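Local structure of CELL division protein FTSZ (Haloferax volcanii, 4B45) at residues K14-L19 against F98-L103; A18-D23 against L47-V52. The protein binds GTP as a tubulin-like cytoskeletal protein with GTPase activity that takes part in controlling cell shape. One frame throughout, in Å; residues are numbered along the deposited sequence.

Interaction 1 of 2, residues K14-L19 against F98-L103; sequences KLASAL and FVVAGL. With GSP (5'-guanosine-diphosphate-monothiophosphate), chain C.
Leu15 swings CG to the far side of CA from its amide nitrogen (chi1 -179°), and Val100 sets CG1 in the same way (chi1 -171°); the two side chains meet between helix 9-26 and strand 96-102 at roughly a right angle. This is the core of the Rossmann-like GTPase domain of the tubulin/FtsZ family, where the first helix, following strand 3-8, packs on the parallel part of the sheet. Methyl CG1 of Val100 rests against the flank of Leu15: Leu15 CD2 lies 3.7 Å from Val100 CG1, and the Leu15 CB and CG atoms are scarcely farther from that same methyl. The other branch of the valine points to the next residue of the helix, with Val100 CG2 4.3 Å from Ala16 CB. The small side chain of Ala16 is consistent with the close approach of the helix, the CA atoms of Ala16 and Val100 being 6.4 Å apart. The side-chain contacts are apolar and buried; Leu130 of strand 127-133 packs on both Leu15 and Val100, and Ile186 of helix 175-196 also touches Leu15. Lys14, which binds GTP, leads instead to the nucleotide. Its chain bends at chi3 (-113°) and passes alongside the guanine oxygen, leaving Lys14 NZ in a weak hydrogen bond of 3.2 Å to GSP O6.

Interaction 2 of 2, residues A18-D23 against L47-V52; sequences ALQSFD and LPVETV
This is a small, partly buried van der Waals contact between the C-terminal half of helix 9-26 and the loop leading into strand 50-53, the outermost strand on that side of the GTPase-domain sheet. One glutamine and one valine carry it. Gln20 leaves the helix with CG anti to the backbone N (chi1 175°) and runs on extended, which takes its terminal amide across to the loop. There it meets Val49, whose methyl CG1 comes obliquely, off the plane and beyond the outer edge of the amide, nearly equidistant from oxygen and nitrogen. Gln20 OE1 is 3.5 Å from Val49 CG1, Gln20 NE2 is 3.6 Å from it and Gln20 CD 3.7 Å. The two side chains run antiparallel, and the touching is done by the amide end of Gln20 and one methyl of Val49. No hydrogen bond crosses the contact; Gln20 NE2 and the carbonyl oxygen Pro48 O are 4.4 Å apart, too far for one. The CA atoms of Gln20 and Val49 are 8.4 Å apart. Next to the pair lies strand 31-38, whose Ala34 touches both Gln20 and Val49, while its Ala36 packs on Val49 and on Leu47. Strand 50-53 joins the same neighbour through backbone hydrogen bonds of Glu50 and Val52 with Ala36, and on another side of helix 9-26, Leu19 and Phe22 pack against helix 175-196.

Overall arrangement
Helix 9-26 serves both contacts, which share Ala18 and Leu19 and have centres about 9 Å apart. Interaction 1 sets the helix on strand 96-102 in the middle of the domain; interaction 2 joins its next turns to the approach of the edge strand 50-53, so one helix spans several strands of one sheet. Ser17 links them directly: its OG packs 3.5 Å from Leu47 CD2 and 3.7 Å from Val49 CG1. Interaction 1 reaches the nucleotide through Lys14, and the Leu15 side chain also touches the GTP-binding Asn183. Interaction 2 is more remote from the nucleotide itself, the side chain of Pro48 lying about 12 Å from GSP, although that of Val49 is about 6 Å from GTP-binding Gly13.

Interaction 1 of 2, residues K14-L19 against F98-L103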
ATOM      1  N   LYS A  14     -10.417  -4.335   5.705  1.00 44.65           N
ATOM      2  CA  LYS A  14     -10.601  -2.976   6.194  1.00 46.64           C
ATOM      3  C   LYS A  14      -9.813  -1.956   5.354  1.00 43.32           C
ATOM      4  O   LYS A  14     -10.334  -0.905   4.980  1.00 39.92           O
ATOM      5  CB  LYS A  14     -10.206  -2.876   7.666  1.00 48.39           C
ATOM      6  CG  LYS A  14     -11.314  -3.278   8.636  1.00 50.72           C
ATOM      7  CD  LYS A  14     -11.095  -2.615  10.004  1.00 64.77           C
ATOM      8  CE  LYS A  14     -10.752  -3.639  11.097  1.00 72.97           C
ATOM      9  NZ  LYS A  14     -10.198  -3.015  12.352  1.00 62.89           N
ATOM     10  N   LEU A  15      -8.559  -2.267   5.061  1.00 47.42           N
ATOM     11  CA  LEU A  15      -7.743  -1.371   4.250  1.00 46.32           C
ATOM     12  C   LEU A  15      -8.259  -1.335   2.813  1.00 42.22           C
ATOM     13  O   LEU A  15      -8.350  -0.269   2.213  1.00 46.27           O
ATOM     14  CB  LEU A  15      -6.265  -1.776   4.305  1.00 45.35           C
ATOM     15  CG  LEU A  15      -5.263  -0.918   3.518  1.00 48.44           C
ATOM     16  CD1 LEU A  15      -5.428   0.548   3.870  1.00 43.47           C
ATOM     17  CD2 LEU A  15      -3.841  -1.384   3.794  1.00 39.17           C
ATOM     18  N   ALA A  16      -8.612  -2.494   2.266  1.00 45.96           N
ATOM     19  CA  ALA A  16      -9.199  -2.539   0.922  1.00 49.06           C
ATOM     20  C   ALA A  16     -10.487  -1.717   0.806  1.00 46.94           C
ATOM     21  O   ALA A  16     -10.723  -1.070  -0.210  1.00 49.48           O
ATOM     22  CB  ALA A  16      -9.438  -3.973   0.473  1.00 51.00           C
ATOM     23  N   SER A  17     -11.313  -1.736   1.844  1.00 38.81           N
ATOM     24  CA  SER A  17     -12.516  -0.899   1.875  1.00 43.34           C
ATOM     25  C   SER A  17     -12.191   0.593   1.902  1.00 47.82           C
ATOM     26  O   SER A  17     -12.856   1.385   1.235  1.00 46.48           O
ATOM     27  CB  SER A  17     -13.389  -1.235   3.088  1.00 43.55           C
ATOM     28  OG  SER A  17     -13.903  -2.554   2.998  1.00 58.42           O
ATOM     29  N   ALA A  18     -11.191   0.975   2.696  1.00 45.25           N
ATOM     30  CA  ALA A  18     -10.826   2.383   2.829  1.00 43.06           C
ATOM     31  C   ALA A  18     -10.306   2.934   1.495  1.00 42.00           C
ATOM     32  O   ALA A  18     -10.688   4.020   1.072  1.00 42.59           O
ATOM     33  CB  ALA A  18      -9.793   2.558   3.920  1.00 39.61           C
ATOM     34  N   LEU A  19      -9.459   2.159   0.828  1.00 47.47           N
ATOM     35  CA  LEU A  19      -8.930   2.532  -0.485  1.00 44.40           C
ATOM     36  C   LEU A  19     -10.047   2.692  -1.515  1.00 48.76           C
ATOM     37  O   LEU A  19     -10.081   3.678  -2.248  1.00 45.83           O
ATOM     38  CB  LEU A  19      -7.899   1.497  -0.951  1.00 46.86           C
ATOM     39  CG  LEU A  19      -7.076   1.781  -2.210  1.00 56.04           C
ATOM     40  CD1 LEU A  19      -6.477   3.181  -2.157  1.00 61.69           C
ATOM     41  CD2 LEU A  19      -5.972   0.742  -2.363  1.00 51.63           C
ATOM     42  N   PHE A  98      -3.944  -5.740  -6.541  1.00 40.00           N
ATOM     43  CA  PHE A  98      -3.374  -5.629  -5.197  1.00 35.73           C
ATOM     44  C   PHE A  98      -3.991  -6.660  -4.250  1.00 39.30           C
ATOM     45  O   PHE A  98      -5.203  -6.666  -4.056  1.00 42.94           O
ATOM     46  CB  PHE A  98      -3.616  -4.233  -4.622  1.00 41.87           C
ATOM     47  CG  PHE A  98      -2.591  -3.201  -5.044  1.00 45.85           C
ATOM     48  CD1 PHE A  98      -1.423  -3.038  -4.324  1.00 45.94           C
ATOM     49  CD2 PHE A  98      -2.817  -2.387  -6.146  1.00 47.69           C
ATOM     50  CE1 PHE A  98      -0.486  -2.080  -4.693  1.00 46.96           C
ATOM     51  CE2 PHE A  98      -1.892  -1.433  -6.524  1.00 43.03           C
ATOM     52  CZ  PHE A  98      -0.723  -1.279  -5.788  1.00 36.85           C
ATOM     53  N   VAL A  99      -3.168  -7.548  -3.693  1.00 38.63           N
ATOM     54  CA  VAL A  99      -3.628  -8.402  -2.605  1.00 43.24           C
ATOM     55  C   VAL A  99      -3.318  -7.675  -1.294  1.00 46.11           C
ATOM     56  O   VAL A  99      -2.155  -7.496  -0.944  1.00 43.91           O
ATOM     57  CB  VAL A  99      -2.968  -9.809  -2.613  1.00 46.39           C
ATOM     58  CG1 VAL A  99      -3.292 -10.556  -1.318  1.00 49.75           C
ATOM     59  CG2 VAL A  99      -3.435 -10.628  -3.810  1.00 50.77           C
ATOM     60  N   VAL A 100      -4.356  -7.235  -0.584  1.00 46.65           N
ATOM     61  CA  VAL A 100      -4.169  -6.423   0.624  1.00 44.38           C
ATOM     62  C   VAL A 100      -4.277  -7.283   1.894  1.00 47.90           C
ATOM     63  O   VAL A 100      -5.298  -7.929   2.121  1.00 42.87           O
ATOM     64  CB  VAL A 100      -5.216  -5.284   0.678  1.00 39.00           C
ATOM     65  CG1 VAL A 100      -4.910  -4.319   1.786  1.00 36.07           C
ATOM     66  CG2 VAL A 100      -5.286  -4.561  -0.671  1.00 37.79           C
ATOM     67  N   ALA A 101      -3.231  -7.287   2.719  1.00 45.31           N
ATOM     68  CA  ALA A 101      -3.206  -8.149   3.901  1.00 45.00           C
ATOM     69  C   ALA A 101      -2.427  -7.596   5.096  1.00 44.82           C
ATOM     70  O   ALA A 101      -1.409  -6.914   4.945  1.00 43.21           O
ATOM     71  CB  ALA A 101      -2.659  -9.511   3.541  1.00 45.59           C
ATOM     72  N   GLY A 102      -2.930  -7.900   6.288  1.00 39.51           N
ATOM     73  CA  GLY A 102      -2.158  -7.775   7.505  1.00 37.99           C
ATOM     74  C   GLY A 102      -1.240  -8.976   7.590  1.00 41.09           C
ATOM     75  O   GLY A 102      -1.700 -10.111   7.639  1.00 56.73           O
ATOM     76  N   LEU A 103       0.066  -8.743   7.591  1.00 38.67           N
ATOM     77  CA  LEU A 103       1.012  -9.859   7.557  1.00 43.70           C
ATOM     78  C   LEU A 103       1.138 -10.627   8.886  1.00 45.62           C
ATOM     79  O   LEU A 103       1.635 -11.743   8.906  1.00 45.68           O
ATOM     80  CB  LEU A 103       2.381  -9.366   7.092  1.00 47.79           C
ATOM     81  CG  LEU A 103       2.421  -8.717   5.707  1.00 53.20           C
ATOM     82  CD1 LEU A 103       3.805  -8.154   5.423  1.00 55.78           C
ATOM     83  CD2 LEU A 103       2.010  -9.701   4.620  1.00 52.22           C
TER
HETATM   84  PG  GSP C1342      -6.597 -13.776  12.888  1.00 65.49           P
HETATM   85  O3B GSP C1342      -6.649 -13.587  11.296  1.00 81.37           O
HETATM   86  S1G GSP C1342      -4.963 -12.944  13.844  1.00 66.45           S
HETATM   87  O2G GSP C1342      -7.896 -13.211  13.534  1.00121.21           O
HETATM   88  O3G GSP C1342      -6.463 -15.236  13.065  1.00 56.17           O
HETATM   89  PB  GSP C1342      -6.540 -12.220  10.477  1.00 46.49           P
HETATM   90  O1B GSP C1342      -7.870 -11.683  10.010  1.00 43.19           O
HETATM   91  O2B GSP C1342      -5.694 -12.499   9.242  1.00 59.46           O
HETATM   92  PA  GSP C1342      -5.828  -9.563  11.033  1.00 46.26           P
HETATM   93  O1A GSP C1342      -6.667  -8.760  11.990  1.00 49.09           O
HETATM   94  O2A GSP C1342      -6.244  -9.198   9.632  1.00 54.10           O
HETATM   95  O3A GSP C1342      -5.864 -11.099  11.346  1.00 54.38           O
HETATM   96  O5' GSP C1342      -4.331  -9.156  11.118  1.00 55.57           O
HETATM   97  C5' GSP C1342      -3.718  -8.760  12.299  1.00 50.00           C
HETATM   98  C4' GSP C1342      -2.699  -7.725  12.077  1.00 53.13           C
HETATM   99  O4' GSP C1342      -3.229  -6.670  11.332  1.00 46.50           O
HETATM  100  C3' GSP C1342      -2.220  -7.129  13.339  1.00 47.18           C
HETATM  101  O3' GSP C1342      -0.927  -6.722  13.106  1.00 50.09           O
HETATM  102  C2' GSP C1342      -3.070  -5.961  13.541  1.00 51.09           C
HETATM  103  O2' GSP C1342      -2.369  -4.990  14.241  1.00 57.03           O
HETATM  104  C1' GSP C1342      -3.298  -5.499  12.185  1.00 46.09           C
HETATM  105  N9  GSP C1342      -4.578  -4.869  11.930  1.00 45.92           N
HETATM  106  C8  GSP C1342      -5.780  -5.320  12.304  1.00 47.15           C
HETATM  107  N7  GSP C1342      -6.729  -4.487  11.834  1.00 50.23           N
HETATM  108  C5  GSP C1342      -6.112  -3.488  11.133  1.00 42.94           C
HETATM  109  C6  GSP C1342      -6.603  -2.362  10.417  1.00 42.60           C
HETATM  110  O6  GSP C1342      -7.954  -2.079  10.339  1.00 44.56           O
HETATM  111  N1  GSP C1342      -5.706  -1.541   9.820  1.00 40.41           N
HETATM  112  C2  GSP C1342      -4.381  -1.800   9.891  1.00 43.18           C
HETATM  113  N2  GSP C1342      -3.466  -0.872   9.214  1.00 40.27           N
HETATM  114  N3  GSP C1342      -3.874  -2.855  10.547  1.00 45.25           N
HETATM  115  C4  GSP C1342      -4.742  -3.721  11.190  1.00 45.77           C

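Interaction 2 of 2, residues A18-D23 against L47-V52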
ATOM      1  N   ALA A  18     -11.191   0.975   2.696  1.00 45.25           N
ATOM      2  CA  ALA A  18     -10.826   2.383   2.829  1.00 43.06           C
ATOM      3  C   ALA A  18     -10.306   2.934   1.495  1.00 42.00           C
ATOM      4  O   ALA A  18     -10.688   4.020   1.072  1.00 42.59           O
ATOM      5  CB  ALA A  18      -9.793   2.558   3.920  1.00 39.61           C
ATOM      6  N   LEU A  19      -9.459   2.159   0.828  1.00 47.47           N
ATOM      7  CA  LEU A  19      -8.930   2.532  -0.485  1.00 44.40           C
ATOM      8  C   LEU A  19     -10.047   2.692  -1.515  1.00 48.76           C
ATOM      9  O   LEU A  19     -10.081   3.678  -2.248  1.00 45.83           O
ATOM     10  CB  LEU A  19      -7.899   1.497  -0.951  1.00 46.86           C
ATOM     11  CG  LEU A  19      -7.076   1.781  -2.210  1.00 56.04           C
ATOM     12  CD1 LEU A  19      -6.477   3.181  -2.157  1.00 61.69           C
ATOM     13  CD2 LEU A  19      -5.972   0.742  -2.363  1.00 51.63           C
ATOM     14  N   GLN A  20     -10.974   1.733  -1.565  1.00 44.50           N
ATOM     15  CA  GLN A  20     -12.083   1.826  -2.507  1.00 43.58           C
ATOM     16  C   GLN A  20     -12.961   3.022  -2.182  1.00 41.08           C
ATOM     17  O   GLN A  20     -13.456   3.710  -3.076  1.00 43.53           O
ATOM     18  CB  GLN A  20     -12.933   0.556  -2.473  1.00 51.71           C
ATOM     19  CG  GLN A  20     -14.168   0.630  -3.353  1.00 60.16           C
ATOM     20  CD  GLN A  20     -15.252  -0.328  -2.899  1.00 72.98           C
ATOM     21  OE1 GLN A  20     -15.449  -1.390  -3.495  1.00 73.78           O
ATOM     22  NE2 GLN A  20     -15.963   0.043  -1.836  1.00 76.01           N
ATOM     23  N   SER A  21     -13.162   3.254  -0.889  1.00 38.59           N
ATOM     24  CA  SER A  21     -13.940   4.397  -0.419  1.00 44.86           C
ATOM     25  C   SER A  21     -13.274   5.730  -0.820  1.00 43.06           C
ATOM     26  O   SER A  21     -13.946   6.686  -1.218  1.00 41.02           O
ATOM     27  CB  SER A  21     -14.106   4.307   1.108  1.00 49.44           C
ATOM     28  OG  SER A  21     -14.992   5.297   1.603  1.00 56.56           O
ATOM     29  N   PHE A  22     -11.954   5.798  -0.710  1.00 39.01           N
ATOM     30  CA  PHE A  22     -11.247   7.001  -1.145  1.00 45.16           C
ATOM     31  C   PHE A  22     -11.421   7.216  -2.652  1.00 45.67           C
ATOM     32  O   PHE A  22     -11.757   8.311  -3.101  1.00 49.92           O
ATOM     33  CB  PHE A  22      -9.763   6.937  -0.789  1.00 49.15           C
ATOM     34  CG  PHE A  22      -8.963   8.116  -1.302  1.00 52.97           C
ATOM     35  CD1 PHE A  22      -8.952   9.321  -0.606  1.00 48.98           C
ATOM     36  CD2 PHE A  22      -8.236   8.022  -2.483  1.00 54.71           C
ATOM     37  CE1 PHE A  22      -8.225  10.412  -1.077  1.00 48.37           C
ATOM     38  CE2 PHE A  22      -7.503   9.110  -2.961  1.00 54.28           C
ATOM     39  CZ  PHE A  22      -7.495  10.305  -2.253  1.00 46.51           C
ATOM     40  N   ASP A  23     -11.202   6.159  -3.426  1.00 40.94           N
ATOM     41  CA  ASP A  23     -11.352   6.220  -4.872  1.00 40.78           C
ATOM     42  C   ASP A  23     -12.754   6.653  -5.306  1.00 42.09           C
ATOM     43  O   ASP A  23     -12.909   7.393  -6.271  1.00 54.04           O
ATOM     44  CB  ASP A  23     -10.984   4.868  -5.497  1.00 35.92           C
ATOM     45  CG  ASP A  23     -11.025   4.899  -7.020  1.00 47.46           C
ATOM     46  OD1 ASP A  23     -10.079   5.445  -7.632  1.00 46.83           O
ATOM     47  OD2 ASP A  23     -12.000   4.384  -7.609  1.00 54.46           O
ATOM     48  N   LEU A  47     -18.313  -4.983   6.078  1.00 65.05           N
ATOM     49  CA  LEU A  47     -17.671  -4.349   4.932  1.00 59.17           C
ATOM     50  C   LEU A  47     -18.635  -4.025   3.792  1.00 57.40           C
ATOM     51  O   LEU A  47     -19.568  -4.782   3.525  1.00 58.38           O
ATOM     52  CB  LEU A  47     -16.534  -5.229   4.415  1.00 58.76           C
ATOM     53  CG  LEU A  47     -15.447  -5.558   5.432  1.00 51.65           C
ATOM     54  CD1 LEU A  47     -14.441  -6.506   4.823  1.00 46.09           C
ATOM     55  CD2 LEU A  47     -14.761  -4.285   5.898  1.00 53.90           C
ATOM     56  N   PRO A  48     -18.404  -2.890   3.116  1.00 51.02           N
ATOM     57  CA  PRO A  48     -19.238  -2.427   2.002  1.00 59.59           C
ATOM     58  C   PRO A  48     -18.764  -2.946   0.642  1.00 62.19           C
ATOM     59  O   PRO A  48     -19.253  -2.487  -0.384  1.00 70.70           O
ATOM     60  CB  PRO A  48     -19.061  -0.909   2.061  1.00 55.32           C
ATOM     61  CG  PRO A  48     -17.677  -0.739   2.553  1.00 53.32           C
ATOM     62  CD  PRO A  48     -17.424  -1.865   3.522  1.00 48.75           C
ATOM     63  N   VAL A  49     -17.817  -3.878   0.637  1.00 55.79           N
ATOM     64  CA  VAL A  49     -17.340  -4.474  -0.602  1.00 48.65           C
ATOM     65  C   VAL A  49     -17.904  -5.885  -0.732  1.00 56.51           C
ATOM     66  O   VAL A  49     -18.452  -6.436   0.232  1.00 55.76           O
ATOM     67  CB  VAL A  49     -15.802  -4.543  -0.642  1.00 46.96           C
ATOM     68  CG1 VAL A  49     -15.200  -3.147  -0.443  1.00 46.31           C
ATOM     69  CG2 VAL A  49     -15.288  -5.515   0.423  1.00 45.26           C
ATOM     70  N   GLU A  50     -17.789  -6.459  -1.925  1.00 54.55           N
ATOM     71  CA  GLU A  50     -18.140  -7.858  -2.129  1.00 58.31           C
ATOM     72  C   GLU A  50     -17.303  -8.715  -1.188  1.00 51.18           C
ATOM     73  O   GLU A  50     -16.106  -8.467  -1.014  1.00 48.37           O
ATOM     74  CB  GLU A  50     -17.892  -8.267  -3.585  1.00 68.52           C
ATOM     75  CG  GLU A  50     -18.098  -9.750  -3.872  1.00 85.34           C
ATOM     76  CD  GLU A  50     -19.539 -10.199  -3.667  1.00104.17           C
ATOM     77  OE1 GLU A  50     -20.456  -9.391  -3.937  1.00111.49           O
ATOM     78  OE2 GLU A  50     -19.757 -11.360  -3.245  1.00108.24           O
ATOM     79  N   THR A  51     -17.937  -9.712  -0.576  1.00 52.04           N
ATOM     80  CA  THR A  51     -17.281 -10.563   0.411  1.00 49.98           C
ATOM     81  C   THR A  51     -17.324 -12.040   0.016  1.00 47.79           C
ATOM     82  O   THR A  51     -18.301 -12.503  -0.585  1.00 50.17           O
ATOM     83  CB  THR A  51     -17.920 -10.399   1.810  1.00 47.65           C
ATOM     84  OG1 THR A  51     -19.300 -10.766   1.754  1.00 54.91           O
ATOM     85  CG2 THR A  51     -17.819  -8.961   2.288  1.00 43.30           C
ATOM     86  N   VAL A  52     -16.252 -12.762   0.334  1.00 46.58           N
ATOM     87  CA  VAL A  52     -16.198 -14.211   0.154  1.00 52.51           C
ATOM     88  C   VAL A  52     -15.758 -14.896   1.436  1.00 48.95           C
ATOM     89  O   VAL A  52     -14.649 -14.653   1.935  1.00 42.20           O
ATOM     90  CB  VAL A  52     -15.206 -14.642  -0.938  1.00 51.60           C
ATOM     91  CG1 VAL A  52     -15.283 -16.156  -1.123  1.00 46.54           C
ATOM     92  CG2 VAL A  52     -15.495 -13.927  -2.239  1.00 51.14           C
TER